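Local coordinates for biotin protein ligase-like protein of unknown function (Silicibacter sp., PDB 3BFM) that is of unknown function but resembles biotin protein ligases and has a domain of the biotin/lipoate A/B protein ligase family, at residues Phe24-Gln29 with Leu39-Leu44; Leu49-Val54 with Glu161-His166. All coordinates share one frame; numbering follows the deposited sequence.

Contact 1: Phe24-Gln29 with Leu39-Leu44; sequences FDLACQ and LVVYEL. With CA (calcium ion), chain B.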
ATOM      1  N   PHE A  24      -4.326  17.906  -6.621  1.00 17.58           N
ATOM      2  CA  PHE A  24      -4.671  18.083  -5.207  1.00 18.69           C
ATOM      3  C   PHE A  24      -6.200  18.139  -5.099  1.00 15.39           C
ATOM      4  O   PHE A  24      -6.787  17.397  -4.299  1.00 17.88           O
ATOM      5  CB  PHE A  24      -4.009  19.338  -4.657  1.00 16.98           C
ATOM      6  CG  PHE A  24      -4.262  19.584  -3.178  1.00 18.05           C
ATOM      7  CD1 PHE A  24      -3.721  18.711  -2.232  1.00 20.77           C
ATOM      8  CD2 PHE A  24      -5.020  20.649  -2.747  1.00 19.83           C
ATOM      9  CE1 PHE A  24      -3.885  18.925  -0.886  1.00 17.13           C
ATOM     10  CE2 PHE A  24      -5.226  20.852  -1.377  1.00 21.90           C
ATOM     11  CZ  PHE A  24      -4.684  19.985  -0.470  1.00 16.66           C
ATOM     12  N   ASP A  25      -6.838  18.984  -5.911  1.00 16.64           N
ATOM     13  CA  ASP A  25      -8.308  19.073  -5.938  1.00 21.55           C
ATOM     14  C   ASP A  25      -8.966  17.737  -6.231  1.00 17.41           C
ATOM     15  O   ASP A  25      -9.885  17.315  -5.501  1.00 20.14           O
ATOM     16  CB  ASP A  25      -8.765  20.088  -6.974  1.00 23.32           C
ATOM     17  CG  ASP A  25     -10.283  20.276  -6.980  1.00 33.43           C
ATOM     18  OD1 ASP A  25     -10.759  21.120  -6.197  1.00 51.89           O
ATOM     19  OD2 ASP A  25     -10.991  19.587  -7.762  1.00 50.36           O
ATOM     20  N   LEU A  26      -8.492  17.061  -7.283  1.00 17.84           N
ATOM     21  CA  LEU A  26      -9.064  15.782  -7.695  1.00 17.33           C
ATOM     22  C   LEU A  26      -8.898  14.698  -6.630  1.00 19.89           C
ATOM     23  O   LEU A  26      -9.820  13.922  -6.352  1.00 19.41           O
ATOM     24  CB  LEU A  26      -8.433  15.307  -9.018  1.00 20.86           C
ATOM     25  CG  LEU A  26      -9.049  14.009  -9.591  1.00 18.87           C
ATOM     26  CD1 LEU A  26     -10.561  14.193  -9.758  1.00 23.45           C
ATOM     27  CD2 LEU A  26      -8.347  13.571 -10.881  1.00 18.82           C
ATOM     28  N   ALA A  27      -7.705  14.611  -6.059  1.00 16.85           N
ATOM     29  CA  ALA A  27      -7.499  13.635  -4.987  1.00 15.32           C
ATOM     30  C   ALA A  27      -8.465  13.864  -3.823  1.00 16.84           C
ATOM     31  O   ALA A  27      -9.000  12.901  -3.265  1.00 18.11           O
ATOM     32  CB  ALA A  27      -6.071  13.694  -4.501  1.00 15.45           C
ATOM     33  N   CYS A  28      -8.673  15.116  -3.436  1.00 17.10           N
ATOM     34  CA  CYS A  28      -9.628  15.456  -2.384  1.00 19.10           C
ATOM     35  C   CYS A  28     -11.047  15.112  -2.764  1.00 20.79           C
ATOM     36  O   CYS A  28     -11.816  14.580  -1.956  1.00 20.64           O
ATOM     37  CB  CYS A  28      -9.568  16.949  -2.056  1.00 20.12           C
ATOM     38  SG  CYS A  28      -8.096  17.466  -1.176  1.00 20.63           S
ATOM     39  N   GLN A  29     -11.397  15.367  -4.014  1.00 21.50           N
ATOM     40  CA  GLN A  29     -12.730  15.039  -4.525  0.50 22.25           C
ATOM     41  C   GLN A  29     -12.941  13.537  -4.490  1.00 23.00           C
ATOM     42  O   GLN A  29     -13.950  13.049  -3.990  1.00 24.14           O
ATOM     43  CB  GLN A  29     -12.906  15.563  -5.957  0.50 22.84           C
ATOM     44  CG  GLN A  29     -14.319  15.439  -6.492  0.50 25.24           C
ATOM     45  N   LEU A  39      -4.012   6.001  -3.675  1.00 21.01           N
ATOM     46  CA  LEU A  39      -4.104   6.776  -4.912  1.00 19.47           C
ATOM     47  C   LEU A  39      -3.085   7.902  -4.944  1.00 18.46           C
ATOM     48  O   LEU A  39      -2.981   8.687  -3.969  1.00 18.20           O
ATOM     49  CB  LEU A  39      -5.473   7.383  -5.059  1.00 18.28           C
ATOM     50  CG  LEU A  39      -5.761   8.220  -6.302  1.00 22.86           C
ATOM     51  CD1 LEU A  39      -5.748   7.344  -7.561  1.00 21.48           C
ATOM     52  CD2 LEU A  39      -7.113   8.953  -6.148  1.00 21.14           C
ATOM     53  N   VAL A  40      -2.399   7.992  -6.074  1.00 16.91           N
ATOM     54  CA  VAL A  40      -1.482   9.061  -6.413  1.00 15.15           C
ATOM     55  C   VAL A  40      -1.990   9.695  -7.698  1.00 12.63           C
ATOM     56  O   VAL A  40      -1.867   9.134  -8.765  1.00 17.13           O
ATOM     57  CB  VAL A  40      -0.013   8.592  -6.615  1.00 17.06           C
ATOM     58  CG1 VAL A  40       0.898   9.780  -6.969  1.00 15.44           C
ATOM     59  CG2 VAL A  40       0.493   7.830  -5.405  1.00 21.29           C
ATOM     60  N   VAL A  41      -2.572  10.875  -7.578  1.00 15.32           N
ATOM     61  CA  VAL A  41      -2.994  11.646  -8.744  1.00 16.41           C
ATOM     62  C   VAL A  41      -1.860  12.561  -9.145  1.00 15.55           C
ATOM     63  O   VAL A  41      -1.259  13.191  -8.290  1.00 14.70           O
ATOM     64  CB  VAL A  41      -4.225  12.508  -8.432  1.00 15.95           C
ATOM     65  CG1 VAL A  41      -4.736  13.194  -9.738  1.00 14.93           C
ATOM     66  CG2 VAL A  41      -5.314  11.666  -7.779  1.00 20.85           C
ATOM     67  N   TYR A  42      -1.542  12.623 -10.434  1.00 15.84           N
ATOM     68  CA  TYR A  42      -0.441  13.446 -10.872  1.00 12.27           C
ATOM     69  C   TYR A  42      -0.751  14.157 -12.172  1.00 15.22           C
ATOM     70  O   TYR A  42      -1.679  13.798 -12.920  1.00 15.47           O
ATOM     71  CB  TYR A  42       0.840  12.603 -10.974  1.00 17.10           C
ATOM     72  CG  TYR A  42       0.767  11.530 -12.052  1.00 14.94           C
ATOM     73  CD1 TYR A  42       1.146  11.812 -13.338  1.00 18.09           C
ATOM     74  CD2 TYR A  42       0.340  10.245 -11.751  1.00 16.64           C
ATOM     75  CE1 TYR A  42       1.091  10.868 -14.316  1.00 18.91           C
ATOM     76  CE2 TYR A  42       0.283   9.255 -12.751  1.00 22.41           C
ATOM     77  CZ  TYR A  42       0.661   9.581 -14.007  1.00 21.23           C
ATOM     78  OH  TYR A  42       0.581   8.627 -15.019  1.00 24.02           O
ATOM     79  N   GLU A  43       0.019  15.202 -12.436  1.00 15.57           N
ATOM     80  CA  GLU A  43      -0.120  15.985 -13.663  1.00 18.56           C
ATOM     81  C   GLU A  43       1.252  16.552 -13.940  1.00 20.11           C
ATOM     82  O   GLU A  43       1.774  17.312 -13.114  1.00 19.35           O
ATOM     83  CB  GLU A  43      -1.161  17.103 -13.472  1.00 19.00           C
ATOM     84  CG  GLU A  43      -1.477  17.842 -14.721  1.00 18.31           C
ATOM     85  CD  GLU A  43      -2.770  18.642 -14.676  1.00 17.97           C
ATOM     86  OE1 GLU A  43      -3.311  19.002 -13.585  1.00 20.74           O
ATOM     87  OE2 GLU A  43      -3.242  19.002 -15.762  1.00 22.05           O
ATOM     88  N   LEU A  44       1.854  16.119 -15.060  1.00 18.23           N
ATOM     89  CA  LEU A  44       3.180  16.563 -15.458  0.50 18.39           C
ATOM     90  C   LEU A  44       3.091  17.461 -16.691  1.00 17.90           C
ATOM     91  O   LEU A  44       2.442  17.106 -17.702  1.00 17.79           O
ATOM     92  CB  LEU A  44       4.101  15.370 -15.778  0.50 19.01           C
ATOM     93  CG  LEU A  44       4.940  14.732 -14.663  0.50 20.38           C
ATOM     94  CD1 LEU A  44       4.087  13.785 -13.823  0.50 25.33           C
ATOM     95  CD2 LEU A  44       6.127  13.984 -15.248  0.50 22.18           C
TER
HETATM   96 CA    CA B 235      -5.062  20.222 -14.831  1.00 21.60          CA
HETATM   97  O   HOH W   1      -6.022  19.017 -16.622  1.00 24.85           O
HETATM   98  O   HOH W   2      -7.012  21.610 -15.372  1.00 30.05           O
HETATM   99  O   HOH W   3      -3.858  22.123 -15.590  1.00 23.62           O
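Val41 packs against two neighbouring helix residues, Leu26 and Ala27, with one methyl group on each. Val41 and Ala27 are also the residues whose CA atoms come nearest across the two segments, at 6.2 Å. The CB of Val41 leaves strand 39-44 facing the helix, and there the side chain forks. CG1 lies anti to the backbone N (chi1 -174°) and ends 3.8 Å from Leu26 CD2. CG2 is the branch beside the backbone N, and it ends 3.9 Å from Ala27 CB. It also lies over the helix backbone, with Ala27 CA only a little farther from it. Leu26 brings its CD2 methyl in from the helix, and the Leu26 and Val41 side chains cross at about a right angle. The short Ala27 side chain also touches Ala52 of the next strand. This is the helix-on-strand packing of a beta-alpha-beta unit: helix 23-32 links strand 13-16 to the parallel strand 39-44.

Two residues on from Val41, Glu43 turns from packing to metal binding. Its extended chain ends in a carboxylate that grips a calcium ion with both oxygens, OE1 at 2.5 Å and OE2 at 2.4 Å from the metal. Three waters, Gln21 O and Asp22 OD1 complete seven ligands. Leu26 touches Gln21. The helix-strand interface is apolar, methyl against methyl. The ionic link is separate: the calcium ion probably offsets the charge of the two carboxylates and links the strand to the residues just before the helix.

Contact 2: Leu49-Val54 with Glu161-His166; sequences LRAALV and ESWARH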
ATOM      1  N   LEU A  49       5.480  20.159 -12.000  1.00 16.29           N
ATOM      2  CA  LEU A  49       5.068  18.822 -11.543  0.50 17.91           C
ATOM      3  C   LEU A  49       4.040  18.966 -10.431  1.00 19.83           C
ATOM      4  O   LEU A  49       4.281  19.665  -9.463  1.00 15.25           O
ATOM      5  CB  LEU A  49       6.269  17.990 -11.046  0.50 19.16           C
ATOM      6  CG  LEU A  49       6.017  16.636 -10.339  0.50 20.69           C
ATOM      7  CD1 LEU A  49       5.327  15.647 -11.302  0.50 14.59           C
ATOM      8  CD2 LEU A  49       7.305  16.019  -9.803  0.50 18.80           C
ATOM      9  N   ARG A  50       2.889  18.310 -10.565  1.00 16.83           N
ATOM     10  CA  ARG A  50       1.919  18.293  -9.468  1.00 20.39           C
ATOM     11  C   ARG A  50       1.574  16.867  -9.173  1.00 16.68           C
ATOM     12  O   ARG A  50       1.528  16.046 -10.100  1.00 16.54           O
ATOM     13  CB  ARG A  50       0.666  19.122  -9.768  1.00 19.47           C
ATOM     14  CG  ARG A  50       0.972  20.614  -9.845  1.00 21.53           C
ATOM     15  CD  ARG A  50      -0.238  21.390 -10.342  1.00 26.56           C
ATOM     16  NE  ARG A  50      -0.287  21.328 -11.783  1.00 29.14           N
ATOM     17  CZ  ARG A  50      -1.315  21.725 -12.526  1.00 33.67           C
ATOM     18  NH1 ARG A  50      -2.421  22.207 -11.977  1.00 30.54           N
ATOM     19  NH2 ARG A  50      -1.235  21.627 -13.840  1.00 25.53           N
ATOM     20  N   ALA A  51       1.363  16.566  -7.893  1.00 13.83           N
ATOM     21  CA  ALA A  51       0.941  15.263  -7.497  1.00 14.62           C
ATOM     22  C   ALA A  51       0.264  15.320  -6.169  1.00 15.27           C
ATOM     23  O   ALA A  51       0.390  16.303  -5.419  1.00 15.31           O
ATOM     24  CB  ALA A  51       2.134  14.277  -7.516  1.00 13.73           C
ATOM     25  N   ALA A  52      -0.536  14.315  -5.879  1.00 12.46           N
ATOM     26  CA  ALA A  52      -1.271  14.305  -4.586  1.00 14.29           C
ATOM     27  C   ALA A  52      -1.483  12.851  -4.198  1.00 14.84           C
ATOM     28  O   ALA A  52      -1.779  12.031  -5.047  1.00 17.51           O
ATOM     29  CB  ALA A  52      -2.609  15.096  -4.643  1.00 13.42           C
ATOM     30  N   LEU A  53      -1.328  12.592  -2.898  1.00 15.76           N
ATOM     31  CA  LEU A  53      -1.498  11.265  -2.274  0.70 17.59           C
ATOM     32  C   LEU A  53      -2.702  11.260  -1.354  1.00 16.49           C
ATOM     33  O   LEU A  53      -2.836  12.165  -0.497  1.00 15.56           O
ATOM     34  CB  LEU A  53      -0.330  10.936  -1.360  0.70 15.56           C
ATOM     35  CG  LEU A  53       1.079  11.277  -1.786  0.70 19.15           C
ATOM     36  CD1 LEU A  53       1.989  10.871  -0.640  0.70 23.43           C
ATOM     37  CD2 LEU A  53       1.431  10.536  -3.073  0.70 17.91           C
ATOM     38  N   VAL A  54      -3.544  10.227  -1.497  1.00 16.97           N
ATOM     39  CA  VAL A  54      -4.670   9.989  -0.576  1.00 17.38           C
ATOM     40  C   VAL A  54      -4.191   9.006   0.498  1.00 17.72           C
ATOM     41  O   VAL A  54      -3.651   7.922   0.175  1.00 20.54           O
ATOM     42  CB  VAL A  54      -5.911   9.405  -1.286  1.00 16.85           C
ATOM     43  CG1 VAL A  54      -6.992   9.010  -0.257  1.00 20.29           C
ATOM     44  CG2 VAL A  54      -6.437  10.405  -2.371  1.00 15.60           C
ATOM     45  N   GLU A 161       8.068   9.206  -9.011  1.00 16.76           N
ATOM     46  CA  GLU A 161       8.174   7.840  -8.544  1.00 18.39           C
ATOM     47  C   GLU A 161       8.926   7.774  -7.239  1.00 19.21           C
ATOM     48  O   GLU A 161       8.540   7.058  -6.318  1.00 18.18           O
ATOM     49  CB  GLU A 161       8.949   7.002  -9.573  1.00 19.11           C
ATOM     50  CG  GLU A 161       8.181   6.750 -10.825  1.00 25.42           C
ATOM     51  CD  GLU A 161       9.016   6.095 -11.925  1.00 23.15           C
ATOM     52  OE1 GLU A 161      10.270   6.088 -11.826  1.00 29.52           O
ATOM     53  OE2 GLU A 161       8.396   5.551 -12.868  1.00 30.81           O
ATOM     54  N   SER A 162      10.011   8.534  -7.172  1.00 16.80           N
ATOM     55  CA  SER A 162      10.874   8.530  -5.998  0.70 17.22           C
ATOM     56  C   SER A 162      10.184   9.163  -4.788  1.00 15.80           C
ATOM     57  O   SER A 162      10.332   8.691  -3.666  1.00 18.14           O
ATOM     58  CB  SER A 162      12.173   9.242  -6.317  0.70 18.00           C
ATOM     59  OG  SER A 162      13.102   8.996  -5.298  0.70 14.13           O
ATOM     60  N   TRP A 163       9.418  10.224  -5.025  1.00 15.33           N
ATOM     61  CA  TRP A 163       8.690  10.869  -3.930  1.00 13.03           C
ATOM     62  C   TRP A 163       7.731   9.818  -3.328  1.00 12.90           C
ATOM     63  O   TRP A 163       7.707   9.555  -2.113  1.00 16.83           O
ATOM     64  CB  TRP A 163       7.953  12.092  -4.403  1.00 18.78           C
ATOM     65  CG  TRP A 163       7.190  12.799  -3.308  1.00 13.71           C
ATOM     66  CD1 TRP A 163       7.699  13.273  -2.115  1.00 16.90           C
ATOM     67  CD2 TRP A 163       5.810  13.157  -3.326  1.00 17.82           C
ATOM     68  NE1 TRP A 163       6.713  13.881  -1.405  1.00 20.92           N
ATOM     69  CE2 TRP A 163       5.539  13.827  -2.115  1.00 18.62           C
ATOM     70  CE3 TRP A 163       4.774  12.952  -4.239  1.00 18.13           C
ATOM     71  CZ2 TRP A 163       4.260  14.288  -1.781  1.00 22.66           C
ATOM     72  CZ3 TRP A 163       3.489  13.403  -3.916  1.00 22.51           C
ATOM     73  CH2 TRP A 163       3.249  14.081  -2.708  1.00 21.71           C
ATOM     74  N   ALA A 164       6.941   9.204  -4.201  1.00 17.60           N
ATOM     75  CA  ALA A 164       5.998   8.181  -3.743  1.00 18.86           C
ATOM     76  C   ALA A 164       6.667   7.084  -2.912  1.00 19.93           C
ATOM     77  O   ALA A 164       6.170   6.732  -1.820  1.00 21.21           O
ATOM     78  CB  ALA A 164       5.208   7.593  -4.909  1.00 19.98           C
ATOM     79  N   ARG A 165       7.777   6.554  -3.406  1.00 19.41           N
ATOM     80  CA  ARG A 165       8.512   5.510  -2.713  1.00 19.05           C
ATOM     81  C   ARG A 165       9.059   5.974  -1.376  1.00 15.26           C
ATOM     82  O   ARG A 165       8.890   5.285  -0.349  1.00 19.64           O
ATOM     83  CB  ARG A 165       9.689   4.977  -3.534  1.00 23.32           C
ATOM     84  CG  ARG A 165       9.368   3.865  -4.455  1.00 35.22           C
ATOM     85  CD  ARG A 165      10.627   3.120  -4.899  1.00 35.19           C
ATOM     86  NE  ARG A 165      11.709   4.030  -5.313  1.00 44.63           N
ATOM     87  CZ  ARG A 165      11.802   4.645  -6.500  1.00 46.23           C
ATOM     88  NH1 ARG A 165      10.871   4.493  -7.444  1.00 49.33           N
ATOM     89  NH2 ARG A 165      12.841   5.439  -6.742  1.00 37.83           N
ATOM     90  N   HIS A 166       9.703   7.131  -1.341  1.00 16.60           N
ATOM     91  CA  HIS A 166      10.214   7.587  -0.054  1.00 14.85           C
ATOM     92  C   HIS A 166       9.123   8.017   0.949  1.00 14.93           C
ATOM     93  O   HIS A 166       9.256   7.774   2.138  1.00 14.69           O
ATOM     94  CB  HIS A 166      11.217   8.729  -0.245  1.00 14.77           C
ATOM     95  CG  HIS A 166      12.546   8.282  -0.726  1.00 16.14           C
ATOM     96  ND1 HIS A 166      12.881   8.256  -2.054  1.00 20.49           N
ATOM     97  CD2 HIS A 166      13.637   7.850  -0.048  1.00 17.01           C
ATOM     98  CE1 HIS A 166      14.121   7.805  -2.183  1.00 18.17           C
ATOM     99  NE2 HIS A 166      14.598   7.558  -0.980  1.00 26.15           N
TER
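Leu53 and Ala51 meet the six-membered ring of Trp163. The indole reaches from helix 156-175 onto strand 48-55 of the mixed sheet, part of the alpha/beta fold of the biotin/lipoate ligase family. The packing is tight here. Leu53 and Trp163 approach from opposite directions, and Leu53 CD2 lies 3.6 Å from Trp163 CZ3. Leu53 CG comes almost as near, 3.7 Å from Trp163 CH2, and CD1 lies over one face of the ring. Ala51 CB approaches obliquely and stops 3.9 Å from Trp163 CZ3. The indole is aimed at the sheet because its CG is anti to the backbone N (chi1 -180°). Its polar end is also buried, and NE1 is satisfied by a hydrogen bond to Cys71 O of helix 67-82. Leu53 touches Cys71 too, and Trp163 rests on Leu127 of the neighbouring strand. An alanine in place of Trp163 would probably open a gap above Ala51 and Leu53 and leave Cys71 O without its indole donor.

The solvent side is looser. Arg165 is exposed there, and one face of its guanidinium lies over Ser162 CA, offset toward the rim. Ser162 and His166 lie away from the strand, against helix 67-82, where both touch Ala78. Ser162 O accepts hydrogen bonds from both His166 N and His166 ND1, which reach it from opposite faces of the carbonyl plane. The bond from His166 ND1 to Ser162 O is 3.0 Å long with an N-H...O angle of 150°, and Ser162 O lies close to the plane of the imidazole.

Contact 1 closes before contact 2 opens along the chain, and their centres lie 10 Å apart. They share one mixed sheet, in which strands 39-44 and 48-55 are antiparallel neighbours. Backbone bonds join them: Val41 O is 2.8 Å from Ala52 N, and Leu39 O is 3.0 Å from Val54 N, both probable hydrogen bonds. The two helices cover opposite faces of this sheet. Helix 23-32 lies on the face of Val41 and Ala52, and helix 156-175 on that of Ala51 and Leu53. All four segments belong to the biotin/lipoate ligase-like part of the chain. Together the contacts build a three-layer helix-sheet-helix core, with a calcium ion bound at contact 1 by Glu43.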